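PDB 3WEC: cytochrome P450 from Rhodococcus erythropolis, which catalyses the N-hydroxylation of the quinolone ring of aurachin alkaloids as a haem-containing cytochrome P450 monooxygenase, a step that gives these compounds their antibiotic activity. Local coordinates for residues L44-V49 with G321-V326; S116-R121 with R226-V231; I130-A135 with L371-R376; V290-R295 with D340-T345; E386-I391 with T404-V409. All blocks are in the same frame, centred on the assembly; numbering follows the deposited sequence.

Contact 1: residues L44-V49 with G321-V326; sequences LGAWIV and GDAVMV
Asp-322 OD2 receives the indole N-H of Trp-47, with NE1 and OD2 2.7 Å apart and an N-H...O angle of 158°. The oxygen is met on its anti side and lies close to the indole plane; carboxylate and ring are nearly coplanar, 24° apart. Trp-47 CG lies beside the backbone N (chi1 -71°), which lays the pyrrole edge along Asp-322 and Ala-323 O.

Strands 47-49 and 323-326 run parallel in the mixed sheet of the P450 fold. Trp-47 uses both its N and its O toward strand 323-326, bonding the residues that flank Val-324: its N donates to Ala-323 O at 2.8 Å, and its O accepts from Met-325 N at 2.8 Å. Val-49 N continues the register to Met-325 O at 3.0 Å.

On one face, Val-49 CG2 meets Val-324 CG1 at 3.9 Å. On the other, Ile-48 CD1 lies 3.6 Å from Met-325 CB, the two side chains pointing the same way. Met-325 bends at chi2 and chi3, carrying CE to 3.8 Å from Ala-46 CB; the Met-325 side chain is also about 5 Å from the bound aurachin intermediate.

The indole adds a side-chain bond at the start of strand 323-326, placing a neutral N-H donor on OD2, which would probably favour the ionised carboxylate.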
# COMPACT_ATOMS: atom_id res chain seq x y z
N LEU A 44 21.50 8.55 4.51
CA LEU A 44 20.36 9.21 5.11
C LEU A 44 20.23 8.43 6.42
O LEU A 44 20.11 9.02 7.50
CB LEU A 44 19.08 9.07 4.26
CG LEU A 44 17.78 9.80 4.65
CD1 LEU A 44 18.02 11.30 4.88
CD2 LEU A 44 16.68 9.56 3.63
N GLY A 45 20.31 7.09 6.30
CA GLY A 45 20.32 6.17 7.43
C GLY A 45 20.39 4.70 7.06
O GLY A 45 21.34 4.00 7.40
N ALA A 46 19.37 4.23 6.35
CA ALA A 46 19.19 2.80 6.06
C ALA A 46 20.02 2.26 4.88
O ALA A 46 20.59 3.01 4.10
CB ALA A 46 17.72 2.53 5.83
N TRP A 47 20.06 0.93 4.76
CA TRP A 47 20.53 0.25 3.56
C TRP A 47 19.49 0.32 2.48
O TRP A 47 18.30 0.38 2.78
CB TRP A 47 20.83 -1.19 3.90
CG TRP A 47 22.06 -1.28 4.77
CD1 TRP A 47 22.13 -1.19 6.16
CD2 TRP A 47 23.45 -1.39 4.32
NE1 TRP A 47 23.42 -1.26 6.59
CE2 TRP A 47 24.27 -1.39 5.54
CE3 TRP A 47 24.07 -1.52 3.08
CZ2 TRP A 47 25.66 -1.50 5.49
CZ3 TRP A 47 25.47 -1.63 3.05
CH2 TRP A 47 26.25 -1.63 4.23
N ILE A 48 19.92 0.30 1.22
CA ILE A 48 19.01 0.33 0.07
C ILE A 48 19.30 -0.88 -0.79
O ILE A 48 20.44 -1.14 -1.11
CB ILE A 48 19.16 1.62 -0.78
CG1 ILE A 48 19.21 2.87 0.11
CG2 ILE A 48 18.04 1.75 -1.79
CD1 ILE A 48 17.96 3.18 0.92
N VAL A 49 18.27 -1.63 -1.17
CA VAL A 49 18.46 -2.89 -1.89
C VAL A 49 17.66 -2.88 -3.21
O VAL A 49 16.45 -2.61 -3.18
CB VAL A 49 18.03 -4.11 -1.03
CG1 VAL A 49 18.06 -5.39 -1.86
CG2 VAL A 49 18.94 -4.25 0.18
N GLY A 321 20.16 -4.48 13.97
CA GLY A 321 19.45 -3.23 14.20
C GLY A 321 19.57 -2.20 13.08
O GLY A 321 19.04 -1.09 13.20
N ASP A 322 20.25 -2.55 11.99
CA ASP A 322 20.26 -1.67 10.82
C ASP A 322 18.90 -1.77 10.13
O ASP A 322 18.30 -2.86 10.06
CB ASP A 322 21.36 -2.05 9.83
CG ASP A 322 22.75 -1.50 10.21
OD1 ASP A 322 22.99 -1.12 11.38
OD2 ASP A 322 23.61 -1.47 9.30
N ALA A 323 18.44 -0.63 9.63
CA ALA A 323 17.25 -0.55 8.79
C ALA A 323 17.62 -0.83 7.34
O ALA A 323 18.69 -0.41 6.86
CB ALA A 323 16.63 0.83 8.90
N VAL A 324 16.77 -1.57 6.65
CA VAL A 324 16.98 -1.97 5.27
C VAL A 324 15.72 -1.61 4.50
O VAL A 324 14.60 -2.02 4.86
CB VAL A 324 17.24 -3.49 5.15
CG1 VAL A 324 17.26 -3.94 3.69
CG2 VAL A 324 18.54 -3.86 5.85
N MET A 325 15.92 -0.83 3.46
CA MET A 325 14.88 -0.35 2.59
C MET A 325 14.86 -1.26 1.38
O MET A 325 15.82 -1.29 0.61
CB MET A 325 15.28 1.05 2.14
CG MET A 325 14.18 2.06 2.23
SD MET A 325 13.76 2.32 3.96
CE MET A 325 14.59 3.90 4.16
N VAL A 326 13.79 -2.01 1.18
CA VAL A 326 13.76 -2.94 0.06
C VAL A 326 13.04 -2.31 -1.13
O VAL A 326 11.84 -2.04 -1.03
CB VAL A 326 13.08 -4.27 0.46
CG1 VAL A 326 12.89 -5.16 -0.76
CG2 VAL A 326 13.92 -4.99 1.51

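Contact 2: residues S116-R121 with R226-V231; sequences SDAFTR and RRLSEV
Arg-121 O is the acceptor that ties these helices together: Arg-227 NH1 donates to it at 3.1 Å, and Arg-227 NE makes a second, weak bond to the same oxygen at 3.5 Å. The NH1 donor stands above the carbonyl plane, 47° out of it, so it does not follow a lone pair. The acceptor, in contrast, is at the guanidinium edge, tilted only 15° from that group's plane. Bends at chi2 and chi3 bring the Arg-227 head over to the carbonyl, and its NH2 is engaged separately by a salt bridge to Glu-222.

Asp-117 divides its carboxylate. OD1 uses its syn lone pair for the salt bridge with Arg-121 NE at 3.1 Å, one turn along the same helix, while OD2 is hydrogen-bonded to His-233 NE2. The apolar CG2 of Val-231 slides past this carboxylate, 3.8 Å from Asp-117 CG.

Segments 116-121, in the C helix of the P450 fold (107-121), and 226-230, in helix 224-230, run at 140° with axes 8.7 Å apart. Ala-118 makes the close approach possible: its CB lies 3.8 Å from Leu-228 CD2 and 4.0 Å from Arg-227 CB. Leu-228 also packs on helix 240-271, whereas Phe-119 turns from this interface to touch the haem.

Each arginine has a carboxylate partner, so their like charges are probably balanced locally; Arg-227 spends NH1 and NE on Arg-121 O and NH2 on Glu-222.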
# COMPACT_ATOMS: atom_id res chain seq x y z
N SER A 116 -6.38 -12.56 10.00
CA SER A 116 -6.65 -13.07 8.67
C SER A 116 -7.79 -14.07 8.65
O SER A 116 -8.38 -14.29 7.59
CB SER A 116 -5.43 -13.74 8.07
OG SER A 116 -4.94 -14.74 8.94
N ASP A 117 -8.07 -14.72 9.79
CA ASP A 117 -9.22 -15.65 9.84
C ASP A 117 -10.52 -14.79 9.70
O ASP A 117 -11.38 -15.03 8.83
CB ASP A 117 -9.16 -16.54 11.11
CG ASP A 117 -10.39 -17.40 11.30
OD1 ASP A 117 -11.42 -17.12 10.65
OD2 ASP A 117 -10.34 -18.42 12.06
N ALA A 118 -10.63 -13.73 10.50
CA ALA A 118 -11.78 -12.85 10.38
C ALA A 118 -11.82 -12.13 9.03
O ALA A 118 -12.89 -11.83 8.51
CB ALA A 118 -11.78 -11.85 11.50
N PHE A 119 -10.65 -11.84 8.48
CA PHE A 119 -10.58 -10.92 7.34
C PHE A 119 -11.14 -11.61 6.08
O PHE A 119 -11.85 -11.00 5.27
CB PHE A 119 -9.18 -10.40 7.07
CG PHE A 119 -9.12 -9.41 5.93
CD1 PHE A 119 -9.43 -8.07 6.15
CD2 PHE A 119 -8.73 -9.80 4.66
CE1 PHE A 119 -9.39 -7.14 5.11
CE2 PHE A 119 -8.67 -8.88 3.61
CZ PHE A 119 -9.01 -7.55 3.82
N THR A 120 -10.81 -12.88 5.97
CA THR A 120 -11.21 -13.71 4.87
C THR A 120 -12.71 -13.96 4.89
O THR A 120 -13.36 -13.91 3.86
CB THR A 120 -10.45 -15.04 4.94
OG1 THR A 120 -10.71 -15.61 6.22
CG2 THR A 120 -8.94 -14.80 4.85
N ARG A 121 -13.27 -14.20 6.06
CA ARG A 121 -14.69 -14.42 6.22
C ARG A 121 -15.50 -13.21 5.85
O ARG A 121 -16.68 -13.34 5.52
CB ARG A 121 -15.00 -14.78 7.65
CG ARG A 121 -14.42 -16.09 8.08
CD ARG A 121 -14.62 -16.29 9.58
NE ARG A 121 -14.41 -17.67 9.98
CZ ARG A 121 -15.24 -18.67 9.71
NH1 ARG A 121 -16.34 -18.44 8.98
NH2 ARG A 121 -14.97 -19.90 10.13
N ARG A 226 -17.29 -6.90 13.56
CA ARG A 226 -18.00 -7.90 14.33
C ARG A 226 -17.19 -9.20 14.32
O ARG A 226 -16.97 -9.79 15.35
CB ARG A 226 -19.44 -8.11 13.83
CG ARG A 226 -20.32 -8.89 14.81
CD ARG A 226 -21.45 -9.62 14.10
NE ARG A 226 -22.70 -8.87 14.13
CZ ARG A 226 -23.68 -9.01 13.24
NH1 ARG A 226 -23.54 -9.87 12.23
NH2 ARG A 226 -24.81 -8.30 13.33
N ARG A 227 -16.70 -9.62 13.16
CA ARG A 227 -15.99 -10.90 13.07
C ARG A 227 -14.68 -10.93 13.84
O ARG A 227 -14.29 -11.99 14.30
CB ARG A 227 -15.76 -11.30 11.62
CG ARG A 227 -17.04 -11.40 10.85
CD ARG A 227 -17.17 -12.72 10.14
NE ARG A 227 -17.59 -12.52 8.76
CZ ARG A 227 -18.81 -12.17 8.36
NH1 ARG A 227 -19.04 -12.01 7.07
NH2 ARG A 227 -19.81 -11.99 9.24
N LEU A 228 -14.02 -9.77 13.97
CA LEU A 228 -12.80 -9.60 14.78
C LEU A 228 -13.08 -9.87 16.26
O LEU A 228 -12.25 -10.44 16.97
CB LEU A 228 -12.21 -8.18 14.62
CG LEU A 228 -11.40 -7.94 13.33
CD1 LEU A 228 -10.96 -6.49 13.18
CD2 LEU A 228 -10.18 -8.84 13.20
N SER A 229 -14.27 -9.45 16.72
CA SER A 229 -14.80 -9.89 18.04
C SER A 229 -15.01 -11.41 18.18
O SER A 229 -14.65 -11.98 19.20
CB SER A 229 -16.13 -9.18 18.38
OG SER A 229 -16.16 -7.87 17.89
N GLU A 230 -15.63 -12.06 17.18
CA GLU A 230 -16.01 -13.50 17.29
C GLU A 230 -14.88 -14.50 17.10
O GLU A 230 -15.03 -15.67 17.46
CB GLU A 230 -17.09 -13.87 16.29
CG GLU A 230 -18.47 -13.29 16.57
CD GLU A 230 -19.32 -13.26 15.30
OE1 GLU A 230 -18.76 -13.47 14.19
OE2 GLU A 230 -20.55 -13.02 15.41
N VAL A 231 -13.77 -14.08 16.51
CA VAL A 231 -12.70 -15.02 16.17
C VAL A 231 -12.06 -15.65 17.43
O VAL A 231 -11.70 -14.94 18.37
CB VAL A 231 -11.69 -14.43 15.16
CG1 VAL A 231 -10.84 -13.30 15.76
CG2 VAL A 231 -10.81 -15.53 14.57

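Contact 3: residues I130-A135 with L371-R376; sequences IVLSAA and LQHFLR
The His-373 imidazole has Leu-132 over one face: Leu-132 CB is 4.0 Å from ND1, and Leu-132 CA stands 4.1 Å above the ring plane, offset toward the rim. Val-131 CG1 approaches obliquely, 3.5 Å from His-373 CD2, its side chain crossing the histidine at about a right angle. This is a helix-helix contact of the P450 fold, joining the D helix (128-141) to the L helix (364-381); the two short segments cross at -46° with axes 8.7 Å apart.

His-373 CG sits beside its backbone N (chi1 -76°), a setting that carries the ring along helix 128-141 toward its beginning. There NE2 is hydrogen-bonded to Asp-128, so the ring is fixed by a polar bond at one end, by Leu-132 over one face and by Val-131 CG1 obliquely. Such an acidic partner would probably polarise the imidazole.

Phe-374 takes a different course. Its ring extends toward Ile-262 and Met-265 of helix 240-271, and what it offers Ala-135 is mainly the base of the residue. Ala-135, which also packs on Phe-156, has a side chain small enough for the backbones to come close there, with CA atoms of Ala-135 and Phe-374 at 4.8 Å. The methyl CB of Ala-135 rests 3.7 Å from His-373 CB and 3.8 Å from Phe-374 N.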
# COMPACT_ATOMS: atom_id res chain seq x y z
N ILE A 130 -20.80 -5.91 -4.08
CA ILE A 130 -20.59 -4.55 -3.64
C ILE A 130 -19.22 -3.98 -4.10
O ILE A 130 -19.05 -2.76 -4.21
CB ILE A 130 -20.84 -4.41 -2.12
CG1 ILE A 130 -19.54 -4.37 -1.36
CG2 ILE A 130 -21.84 -5.47 -1.61
CD1 ILE A 130 -19.00 -2.96 -1.24
N VAL A 131 -18.26 -4.86 -4.41
CA VAL A 131 -16.99 -4.41 -5.00
C VAL A 131 -17.23 -3.92 -6.41
O VAL A 131 -16.77 -2.84 -6.80
CB VAL A 131 -15.92 -5.52 -5.03
CG1 VAL A 131 -14.67 -5.01 -5.76
CG2 VAL A 131 -15.56 -5.97 -3.61
N LEU A 132 -17.97 -4.73 -7.18
CA LEU A 132 -18.38 -4.39 -8.53
C LEU A 132 -19.16 -3.08 -8.59
O LEU A 132 -18.92 -2.25 -9.46
CB LEU A 132 -19.23 -5.53 -9.12
CG LEU A 132 -20.17 -5.24 -10.30
CD1 LEU A 132 -19.39 -4.86 -11.54
CD2 LEU A 132 -21.09 -6.41 -10.58
N SER A 133 -20.09 -2.91 -7.65
CA SER A 133 -20.93 -1.72 -7.58
C SER A 133 -20.07 -0.48 -7.41
O SER A 133 -20.19 0.51 -8.16
CB SER A 133 -21.90 -1.86 -6.42
OG SER A 133 -22.96 -0.95 -6.52
N ALA A 134 -19.17 -0.54 -6.42
CA ALA A 134 -18.20 0.50 -6.19
C ALA A 134 -17.30 0.71 -7.43
O ALA A 134 -17.04 1.87 -7.81
CB ALA A 134 -17.36 0.20 -4.96
N ALA A 135 -16.82 -0.37 -8.05
CA ALA A 135 -15.91 -0.20 -9.23
C ALA A 135 -16.66 0.49 -10.36
O ALA A 135 -16.17 1.49 -10.92
CB ALA A 135 -15.32 -1.52 -9.71
N LEU A 371 -9.19 -4.07 -8.13
CA LEU A 371 -8.44 -3.56 -9.25
C LEU A 371 -8.92 -4.22 -10.53
O LEU A 371 -9.02 -3.54 -11.54
CB LEU A 371 -6.92 -3.78 -9.01
CG LEU A 371 -6.28 -2.79 -8.01
CD1 LEU A 371 -4.85 -3.21 -7.67
CD2 LEU A 371 -6.32 -1.36 -8.50
N GLN A 372 -9.24 -5.51 -10.45
CA GLN A 372 -9.79 -6.31 -11.58
C GLN A 372 -11.15 -5.90 -12.02
O GLN A 372 -11.39 -5.80 -13.23
CB GLN A 372 -9.84 -7.79 -11.24
CG GLN A 372 -8.45 -8.37 -11.11
CD GLN A 372 -8.45 -9.74 -10.53
OE1 GLN A 372 -9.52 -10.29 -10.23
NE2 GLN A 372 -7.27 -10.32 -10.37
N HIS A 373 -12.06 -5.69 -11.06
CA HIS A 373 -13.40 -5.16 -11.38
C HIS A 373 -13.29 -3.78 -11.94
O HIS A 373 -14.11 -3.38 -12.77
CB HIS A 373 -14.29 -5.08 -10.15
CG HIS A 373 -14.84 -6.39 -9.71
ND1 HIS A 373 -15.77 -7.05 -10.41
CD2 HIS A 373 -14.58 -7.14 -8.57
CE1 HIS A 373 -16.08 -8.19 -9.76
NE2 HIS A 373 -15.35 -8.23 -8.63
N PHE A 374 -12.33 -3.00 -11.43
CA PHE A 374 -12.19 -1.63 -11.91
C PHE A 374 -11.75 -1.62 -13.37
O PHE A 374 -12.31 -0.87 -14.16
CB PHE A 374 -11.21 -0.82 -11.08
CG PHE A 374 -11.03 0.60 -11.57
CD1 PHE A 374 -11.86 1.61 -11.13
CD2 PHE A 374 -10.01 0.92 -12.46
CE1 PHE A 374 -11.70 2.91 -11.57
CE2 PHE A 374 -9.83 2.22 -12.88
CZ PHE A 374 -10.69 3.21 -12.46
N LEU A 375 -10.73 -2.42 -13.69
CA LEU A 375 -10.19 -2.49 -15.03
C LEU A 375 -11.25 -3.05 -16.02
O LEU A 375 -11.42 -2.51 -17.12
CB LEU A 375 -8.90 -3.32 -15.03
CG LEU A 375 -7.83 -3.17 -16.13
CD1 LEU A 375 -7.17 -4.51 -16.41
CD2 LEU A 375 -8.33 -2.53 -17.41
N ARG A 376 -11.97 -4.10 -15.61
CA ARG A 376 -13.02 -4.75 -16.39
C ARG A 376 -14.14 -3.77 -16.78
O ARG A 376 -14.60 -3.78 -17.92
CB ARG A 376 -13.64 -5.96 -15.68
CG ARG A 376 -14.79 -6.56 -16.49
CD ARG A 376 -15.40 -7.85 -15.94
NE ARG A 376 -14.41 -8.92 -15.83
CZ ARG A 376 -13.74 -9.20 -14.71
NH1 ARG A 376 -13.96 -8.52 -13.58
NH2 ARG A 376 -12.86 -10.18 -14.73

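Contact 4: residues V290-R295 with D340-T345; sequences VAEVLR and DTFSVT
Ser-343 N donates to Glu-292 OE2 in a bond of 2.9 Å that is almost straight, 171° at the hydrogen. The oxygen is approached on its anti side, 24° out of the carboxylate plane. Among charged groups, Arg-295 grips the same carboxylate side-on: NE reaches Glu-292 OE1 at 2.8 Å and NH2 reaches OE2 at 2.9 Å. Both acceptors lie near the guanidinium plane, but the nitrogens stand above the carboxylate plane. OE2 therefore holds two donors on opposite faces of that plane, Ser-343 N and Arg-295 NH2, and Arg-346 NE adds a salt bridge to it.

Glu-292 and Arg-295 form the ExxR motif of the P450 K helix, here helix 286-296, and with Arg-346 from the loop beyond they make up the Glu-Arg-Arg triad of the family. Arg-295 NH1 also bonds the carbonyls of Asn-332 and Gly-339, and Thr-341 O accepts from Arg-346 NH1. With this many donors around it, the buried carboxylate probably stays ionised.

The remaining contacts are those of the Phe-342 ring. Its CE2 lies 3.5 Å from Glu-292 CG, the two side chains passing in opposite directions, and Val-293 CG2 runs alongside, 3.8 Å from CZ. One polar atom, Val-293 N, comes to the ring edge, near its plane, 3.6 Å from CE2. Glu-292 bends at chi2 (69°), turning its carboxylate toward the guanidinium while CG stays against the ring. Farther out, Phe-342 meets Phe-269 edge-to-face and also touches the ring of Phe-296.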
# COMPACT_ATOMS: atom_id res chain seq x y z
N VAL A 290 -3.65 -6.63 -14.33
CA VAL A 290 -3.64 -6.01 -13.02
C VAL A 290 -2.29 -6.27 -12.32
O VAL A 290 -1.62 -5.32 -11.89
CB VAL A 290 -4.83 -6.50 -12.18
CG1 VAL A 290 -4.59 -6.24 -10.70
CG2 VAL A 290 -6.09 -5.83 -12.66
N ALA A 291 -1.88 -7.54 -12.25
CA ALA A 291 -0.55 -7.94 -11.77
C ALA A 291 0.59 -7.17 -12.45
O ALA A 291 1.61 -6.86 -11.81
CB ALA A 291 -0.37 -9.44 -11.98
N GLU A 292 0.41 -6.86 -13.73
CA GLU A 292 1.39 -6.13 -14.54
C GLU A 292 1.46 -4.63 -14.21
O GLU A 292 2.56 -4.09 -14.04
CB GLU A 292 1.13 -6.33 -16.04
CG GLU A 292 2.13 -5.57 -16.94
CD GLU A 292 3.57 -6.11 -16.92
OE1 GLU A 292 3.96 -6.93 -16.05
OE2 GLU A 292 4.35 -5.71 -17.80
N VAL A 293 0.31 -3.97 -14.13
CA VAL A 293 0.26 -2.60 -13.61
C VAL A 293 1.04 -2.58 -12.28
O VAL A 293 1.99 -1.80 -12.09
CB VAL A 293 -1.22 -2.14 -13.46
CG1 VAL A 293 -1.36 -0.81 -12.77
CG2 VAL A 293 -1.91 -2.09 -14.82
N LEU A 294 0.67 -3.48 -11.38
CA LEU A 294 1.21 -3.47 -10.01
C LEU A 294 2.72 -3.70 -10.04
O LEU A 294 3.44 -3.12 -9.20
CB LEU A 294 0.52 -4.52 -9.12
CG LEU A 294 -0.85 -4.24 -8.51
CD1 LEU A 294 -1.50 -5.52 -8.05
CD2 LEU A 294 -0.85 -3.28 -7.34
N ARG A 295 3.17 -4.50 -11.01
CA ARG A 295 4.60 -4.72 -11.26
C ARG A 295 5.31 -3.48 -11.83
O ARG A 295 6.33 -3.05 -11.31
CB ARG A 295 4.86 -5.94 -12.16
CG ARG A 295 6.34 -6.29 -12.22
CD ARG A 295 6.71 -7.17 -13.41
NE ARG A 295 6.47 -6.61 -14.74
CZ ARG A 295 7.27 -5.75 -15.39
NH1 ARG A 295 8.38 -5.28 -14.84
NH2 ARG A 295 6.96 -5.36 -16.62
N ASP A 340 11.32 -3.58 -18.45
CA ASP A 340 11.01 -2.16 -18.63
C ASP A 340 9.85 -1.95 -19.63
O ASP A 340 9.39 -0.81 -19.83
CB ASP A 340 12.26 -1.32 -18.99
CG ASP A 340 13.12 -0.98 -17.76
OD1 ASP A 340 14.35 -1.09 -17.84
OD2 ASP A 340 12.60 -0.60 -16.69
N THR A 341 9.37 -3.04 -20.22
CA THR A 341 8.20 -3.01 -21.13
C THR A 341 6.95 -3.37 -20.36
O THR A 341 6.88 -4.40 -19.65
CB THR A 341 8.35 -3.93 -22.36
OG1 THR A 341 9.49 -3.52 -23.14
CG2 THR A 341 7.10 -3.87 -23.26
N PHE A 342 5.95 -2.50 -20.48
CA PHE A 342 4.67 -2.77 -19.89
C PHE A 342 3.95 -3.65 -20.89
O PHE A 342 3.64 -3.23 -22.01
CB PHE A 342 3.90 -1.47 -19.57
CG PHE A 342 2.48 -1.71 -19.06
CD1 PHE A 342 1.38 -1.46 -19.88
CD2 PHE A 342 2.24 -2.16 -17.76
CE1 PHE A 342 0.10 -1.67 -19.42
CE2 PHE A 342 0.95 -2.34 -17.29
CZ PHE A 342 -0.12 -2.12 -18.13
N SER A 343 3.71 -4.90 -20.48
CA SER A 343 2.98 -5.86 -21.32
C SER A 343 1.94 -6.61 -20.50
O SER A 343 2.27 -7.29 -19.54
CB SER A 343 3.94 -6.84 -22.01
OG SER A 343 3.22 -7.88 -22.66
N VAL A 344 0.68 -6.46 -20.90
CA VAL A 344 -0.45 -7.07 -20.20
C VAL A 344 -0.62 -8.51 -20.67
O VAL A 344 -1.51 -9.24 -20.21
CB VAL A 344 -1.74 -6.28 -20.49
CG1 VAL A 344 -2.95 -7.03 -19.99
CG2 VAL A 344 -1.70 -4.90 -19.86
N THR A 345 0.22 -8.95 -21.60
CA THR A 345 0.10 -10.33 -22.05
C THR A 345 1.14 -11.28 -21.46
O THR A 345 1.14 -12.46 -21.77
CB THR A 345 0.01 -10.44 -23.58
OG1 THR A 345 1.09 -9.72 -24.17
CG2 THR A 345 -1.31 -9.86 -24.07

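Contact 5: residues E386-I391 with T404-V409; sequences EVAEPI and TLSVAV
Glu-386 and Ala-408 exchange two backbone bonds as an antiparallel hydrogen-bonded pair: Ala-408 N to Glu-386 O at 2.7 Å and Glu-386 N to Ala-408 O at 2.8 Å, the latter nearly straight at 170°. They belong to the two-stranded antiparallel sheet near the C-terminus of this P450, built from strands 384-387 and 407-410. Past the strand end the pairing continues, with Ala-388 N donating to Ser-406 O at 3.0 Å.

Between these bonds lies the non-hydrogen-bonded pair Val-387 and Val-407, whose CA atoms approach to 4.3 Å. Each lends a CA-H to a carbonyl that already accepts an N-H: Val-387 CA is 3.2 Å from Ser-406 O, and Val-407 CA sits likewise close to Glu-386 O. Both oxygens thus serve two donors.

The packing differs on the two faces. Glu-386 and Ala-408 share the more exposed one. The glutamate's CG stands between its backbone N and carbonyl carbon (chi1 42°), which sets this methylene 3.5 Å from Ala-408 CB while the acid end weakly bonds Ser-384.

Val-387 and Val-407 occupy the other face, where Leu-405 joins them and reaches on to Ile-267 of helix 240-271 and to helix 148-153. One methyl of Leu-405 bridges two residues of the opposite segment: CD1 lies 4.0 Å from Val-387 CB and 4.4 Å from Ile-391 CG1.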
# COMPACT_ATOMS: atom_id res chain seq x y z
N GLU A 386 -6.81 8.97 -21.80
CA GLU A 386 -5.60 9.77 -21.85
C GLU A 386 -5.52 10.74 -20.68
O GLU A 386 -6.46 11.49 -20.40
CB GLU A 386 -5.51 10.50 -23.18
CG GLU A 386 -6.84 11.08 -23.62
CD GLU A 386 -7.07 10.97 -25.12
OE1 GLU A 386 -6.50 11.79 -25.87
OE2 GLU A 386 -7.85 10.08 -25.54
N VAL A 387 -4.38 10.72 -20.00
CA VAL A 387 -4.15 11.62 -18.88
C VAL A 387 -3.26 12.79 -19.32
O VAL A 387 -2.37 12.62 -20.15
CB VAL A 387 -3.56 10.88 -17.65
CG1 VAL A 387 -4.32 9.57 -17.41
CG2 VAL A 387 -2.07 10.62 -17.81
N ALA A 388 -3.52 13.98 -18.79
CA ALA A 388 -2.73 15.14 -19.17
C ALA A 388 -1.36 15.07 -18.49
O ALA A 388 -1.27 14.84 -17.28
CB ALA A 388 -3.46 16.44 -18.84
N GLU A 389 -0.30 15.25 -19.29
CA GLU A 389 1.09 15.25 -18.84
C GLU A 389 1.56 16.71 -18.72
O GLU A 389 1.08 17.57 -19.48
CB GLU A 389 1.96 14.49 -19.87
CG GLU A 389 1.49 13.08 -20.25
CD GLU A 389 1.97 11.99 -19.29
OE1 GLU A 389 1.69 10.81 -19.55
OE2 GLU A 389 2.64 12.29 -18.29
N PRO A 390 2.50 17.02 -17.77
CA PRO A 390 3.17 16.11 -16.85
C PRO A 390 2.36 15.83 -15.60
O PRO A 390 1.45 16.58 -15.24
CB PRO A 390 4.43 16.86 -16.46
CG PRO A 390 4.05 18.30 -16.56
CD PRO A 390 3.05 18.39 -17.69
N ILE A 391 2.72 14.75 -14.91
CA ILE A 391 2.02 14.36 -13.72
C ILE A 391 2.73 14.83 -12.45
O ILE A 391 3.94 14.62 -12.29
CB ILE A 391 1.78 12.84 -13.71
CG1 ILE A 391 0.87 12.47 -14.88
CG2 ILE A 391 1.13 12.43 -12.40
CD1 ILE A 391 1.25 11.17 -15.50
N THR A 404 -3.10 14.79 -8.30
CA THR A 404 -4.26 15.19 -9.11
C THR A 404 -4.15 14.45 -10.46
O THR A 404 -3.09 13.89 -10.78
CB THR A 404 -4.37 16.73 -9.39
OG1 THR A 404 -3.32 17.18 -10.26
CG2 THR A 404 -4.43 17.60 -8.11
N LEU A 405 -5.22 14.44 -11.26
CA LEU A 405 -5.18 13.71 -12.53
C LEU A 405 -6.33 14.16 -13.42
O LEU A 405 -7.50 14.08 -13.01
CB LEU A 405 -5.21 12.19 -12.28
CG LEU A 405 -4.71 11.24 -13.38
CD1 LEU A 405 -3.22 11.41 -13.69
CD2 LEU A 405 -5.01 9.80 -12.98
N SER A 406 -6.01 14.70 -14.60
CA SER A 406 -7.04 15.03 -15.59
C SER A 406 -7.06 13.94 -16.62
O SER A 406 -6.03 13.65 -17.23
CB SER A 406 -6.74 16.35 -16.28
OG SER A 406 -6.10 17.15 -15.32
N VAL A 407 -8.21 13.30 -16.80
CA VAL A 407 -8.29 12.23 -17.78
C VAL A 407 -9.37 12.52 -18.79
O VAL A 407 -10.48 12.90 -18.44
CB VAL A 407 -8.43 10.81 -17.16
CG1 VAL A 407 -8.08 10.79 -15.67
CG2 VAL A 407 -9.80 10.22 -17.38
N ALA A 408 -9.00 12.36 -20.05
CA ALA A 408 -9.97 12.35 -21.13
C ALA A 408 -10.28 10.90 -21.42
O ALA A 408 -9.42 10.02 -21.36
CB ALA A 408 -9.44 13.05 -22.35
N VAL A 409 -11.54 10.67 -21.76
CA VAL A 409 -12.08 9.34 -21.83
C VAL A 409 -13.02 9.30 -23.04
O VAL A 409 -13.58 10.33 -23.42
CB VAL A 409 -12.84 9.10 -20.52
CG1 VAL A 409 -14.32 9.41 -20.69
CG2 VAL A 409 -12.59 7.69 -20.03

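In the fold
Contacts 1, 3 and 4 are mostly buried, whereas contacts 2 and 5 are only partly so, and contact 5 has the most exposed residues. Contacts 3 and 4 touch directly: Leu-371 and Gln-372 of helix 364-381 pack on Val-290 of helix 286-296, and Leu-371 also meets Leu-294. Helix 240-271 borders contacts 2, 3, 4 and 5. Chemistry follows the elements joined. Sheet contacts 1 and 5 rest on backbone bonds between parallel strands in one and antiparallel strands in the other; helix contact 3 is carbon packing around a histidine; contacts 2 and 4 use arginines, on a backbone carbonyl and within the Glu-Arg-Arg triad. Contacts 2 and 5 lie on opposite sides of the chain's centre, their centres about 40 Å apart.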